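PDB 6LNH: L-isoleucine-4-hydroxylase from Bacillus thuringiensis, which hydroxylates L-isoleucine to (4S)-4-hydroxy-L-isoleucine, using iron(II), 2-oxoglutarate and molecular oxygen. Local coordinates for residues H24-K29 with F134-I139. Residues are numbered along the deposited sequence; the frame is centred on the assembly and turned at random.
Sequences HEFESK and FKTNII
Glu27 OE2 accepts a hydrogen bond from the backbone N of Asn137, 2.5 Å away. The bond is short as modelled, and its exact length should not be pressed. It is fairly straight, with an N-H...O angle of 161°, and meets OE2 nearly along the C-O axis of the carboxylate. Glu27 is extended beyond CG, which carries the carboxylate out from helix 19-29 to the loop. With chi1 near 61°, Asn137 folds its amide back over the face of the same group. The amide and carboxylate planes are 21° apart. OD1 of Asn137 lies 2.7 Å from OE2 of Glu27, almost straight above it. Both atoms are acceptors, so this is not a hydrogen bond, and the amide orientation is doubtful. The contact joins the N-terminal helix to the loop between helix 120-134 and strand 145-156, a strand of the large antiparallel sheet. The sheets are consistent with the double-stranded beta-helix (jelly-roll) core of cupin-clan iron/2-oxoglutarate dioxygenases. The contact lies away from the metal: the Phe26 side chain is about 13 Å from the iron ion bound by His170, Asp172 and His223. Beside the polar bond the contact is apolar. Ile138 CD1 touches CG of Glu27 at 3.4 Å; the two chains lie alongside and point opposite ways. The same methyl reaches CE2 of Phe26 at 4.2 Å. CG2 of Thr136 approaches the neighbouring ring atom, CD2 of Phe26, at 4.1 Å. The Phe26 ring is buried and also packs on Leu32. Thr136 turns its hydroxyl back into its own chain, where OG1 bonds to Ala133 O and weakly accepts Ile138 N.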
loop_
_atom_site.group_PDB
_atom_site.type_symbol
_atom_site.label_atom_id
_atom_site.label_comp_id
_atom_site.label_asym_id
_atom_site.label_seq_id
_atom_site.Cartn_x
_atom_site.Cartn_y
_atom_site.Cartn_z
ATOM N N HIS C 24 -3.295 -23.033 -24.144
ATOM C CA HIS C 24 -3.158 -22.396 -25.480
ATOM C C HIS C 24 -2.620 -20.971 -25.314
ATOM O O HIS C 24 -1.731 -20.590 -26.090
ATOM C CB HIS C 24 -4.485 -22.438 -26.246
ATOM C CG HIS C 24 -4.398 -21.848 -27.614
ATOM N ND1 HIS C 24 -3.656 -20.716 -27.879
ATOM C CD2 HIS C 24 -4.949 -22.224 -28.788
ATOM C CE1 HIS C 24 -3.755 -20.419 -29.159
ATOM N NE2 HIS C 24 -4.543 -21.330 -29.739
ATOM N N GLU C 25 -3.140 -20.222 -24.337
ATOM C CA GLU C 25 -2.659 -18.860 -24.121
ATOM C C GLU C 25 -1.198 -18.854 -23.692
ATOM O O GLU C 25 -0.403 -18.041 -24.179
ATOM C CB GLU C 25 -3.522 -18.137 -23.084
ATOM C CG GLU C 25 -3.137 -16.671 -22.919
ATOM C CD GLU C 25 -4.111 -15.883 -22.063
ATOM O OE1 GLU C 25 -5.090 -16.476 -21.562
ATOM O OE2 GLU C 25 -3.896 -14.663 -21.898
ATOM N N PHE C 26 -0.831 -19.747 -22.772
ATOM C CA PHE C 26 0.556 -19.836 -22.329
ATOM C C PHE C 26 1.487 -20.145 -23.495
ATOM O O PHE C 26 2.574 -19.566 -23.602
ATOM C CB PHE C 26 0.682 -20.902 -21.239
ATOM C CG PHE C 26 2.098 -21.314 -20.947
ATOM C CD1 PHE C 26 2.981 -20.433 -20.346
ATOM C CD2 PHE C 26 2.543 -22.586 -21.266
ATOM C CE1 PHE C 26 4.284 -20.812 -20.069
ATOM C CE2 PHE C 26 3.842 -22.970 -20.994
ATOM C CZ PHE C 26 4.714 -22.083 -20.394
ATOM N N GLU C 27 1.073 -21.052 -24.382
ATOM C CA GLU C 27 1.925 -21.446 -25.500
ATOM C C GLU C 27 2.124 -20.321 -26.510
ATOM O O GLU C 27 3.212 -20.187 -27.083
ATOM C CB GLU C 27 1.333 -22.679 -26.175
ATOM C CG GLU C 27 1.532 -23.918 -25.341
ATOM C CD GLU C 27 0.975 -25.170 -25.971
ATOM O OE1 GLU C 27 0.044 -25.073 -26.798
ATOM O OE2 GLU C 27 1.489 -26.258 -25.644
ATOM N N SER C 28 1.097 -19.505 -26.752
ATOM C CA SER C 28 1.250 -18.413 -27.711
ATOM C C SER C 28 1.960 -17.215 -27.088
ATOM O O SER C 28 2.692 -16.496 -27.779
ATOM C CB SER C 28 -0.111 -18.000 -28.278
ATOM O OG SER C 28 -0.665 -16.915 -27.564
ATOM N N LYS C 29 1.757 -16.987 -25.788
ATOM C CA LYS C 29 2.336 -15.831 -25.117
ATOM C C LYS C 29 3.676 -16.121 -24.452
ATOM O O LYS C 29 4.508 -15.213 -24.343
ATOM C CB LYS C 29 1.363 -15.301 -24.062
ATOM C CG LYS C 29 0.626 -14.029 -24.449
ATOM C CD LYS C 29 -0.563 -13.787 -23.529
ATOM C CE LYS C 29 -0.197 -14.072 -22.075
ATOM N NZ LYS C 29 -1.272 -13.684 -21.120
ATOM N N PHE C 134 1.951 -31.180 -18.617
ATOM C CA PHE C 134 1.739 -32.285 -19.546
ATOM C C PHE C 134 0.798 -31.948 -20.694
ATOM O O PHE C 134 0.882 -32.584 -21.748
ATOM C CB PHE C 134 1.220 -33.500 -18.786
ATOM C CG PHE C 134 2.275 -34.180 -17.984
ATOM C CD1 PHE C 134 3.608 -33.902 -18.225
ATOM C CD2 PHE C 134 1.950 -35.085 -16.993
ATOM C CE1 PHE C 134 4.594 -34.513 -17.500
ATOM C CE2 PHE C 134 2.941 -35.706 -16.262
ATOM C CZ PHE C 134 4.268 -35.415 -16.515
ATOM N N LYS C 135 -0.108 -30.995 -20.527
ATOM C CA LYS C 135 -1.002 -30.646 -21.623
ATOM C C LYS C 135 -0.432 -29.568 -22.534
ATOM O O LYS C 135 -1.129 -29.121 -23.451
ATOM C CB LYS C 135 -2.380 -30.249 -21.081
ATOM C CG LYS C 135 -3.014 -31.410 -20.310
ATOM C CD LYS C 135 -4.203 -31.020 -19.451
ATOM C CE LYS C 135 -5.312 -32.066 -19.555
ATOM N NZ LYS C 135 -5.746 -32.298 -20.963
ATOM N N THR C 136 0.814 -29.155 -22.318
ATOM C CA THR C 136 1.483 -28.298 -23.280
ATOM C C THR C 136 2.220 -29.160 -24.304
ATOM O O THR C 136 2.597 -30.301 -24.029
ATOM C CB THR C 136 2.463 -27.356 -22.573
ATOM O OG1 THR C 136 3.568 -28.105 -22.058
ATOM C CG2 THR C 136 1.781 -26.636 -21.419
ATOM N N ASN C 137 2.432 -28.593 -25.494
ATOM C CA ASN C 137 3.324 -29.193 -26.483
ATOM C C ASN C 137 4.796 -28.944 -26.174
ATOM O O ASN C 137 5.661 -29.478 -26.878
ATOM C CB ASN C 137 2.962 -28.725 -27.905
ATOM C CG ASN C 137 3.075 -27.218 -28.100
ATOM O OD1 ASN C 137 3.662 -26.505 -27.289
ATOM N ND2 ASN C 137 2.499 -26.729 -29.195
ATOM N N ILE C 138 5.092 -28.137 -25.152
ATOM C CA ILE C 138 6.474 -27.837 -24.789
ATOM C C ILE C 138 7.160 -29.057 -24.184
ATOM O O ILE C 138 8.331 -29.332 -24.473
ATOM C CB ILE C 138 6.548 -26.626 -23.834
ATOM C CG1 ILE C 138 6.027 -25.342 -24.489
ATOM C CG2 ILE C 138 7.972 -26.388 -23.386
ATOM C CD1 ILE C 138 4.553 -25.168 -24.452
ATOM N N ILE C 139 6.454 -29.810 -23.348
ATOM C CA ILE C 139 7.059 -30.921 -22.622
ATOM C C ILE C 139 6.921 -32.173 -23.473
ATOM O O ILE C 139 5.809 -32.593 -23.813
ATOM C CB ILE C 139 6.404 -31.108 -21.244
ATOM C CG1 ILE C 139 6.852 -30.000 -20.289
ATOM C CG2 ILE C 139 6.734 -32.483 -20.667
ATOM C CD1 ILE C 139 8.297 -30.103 -19.856
#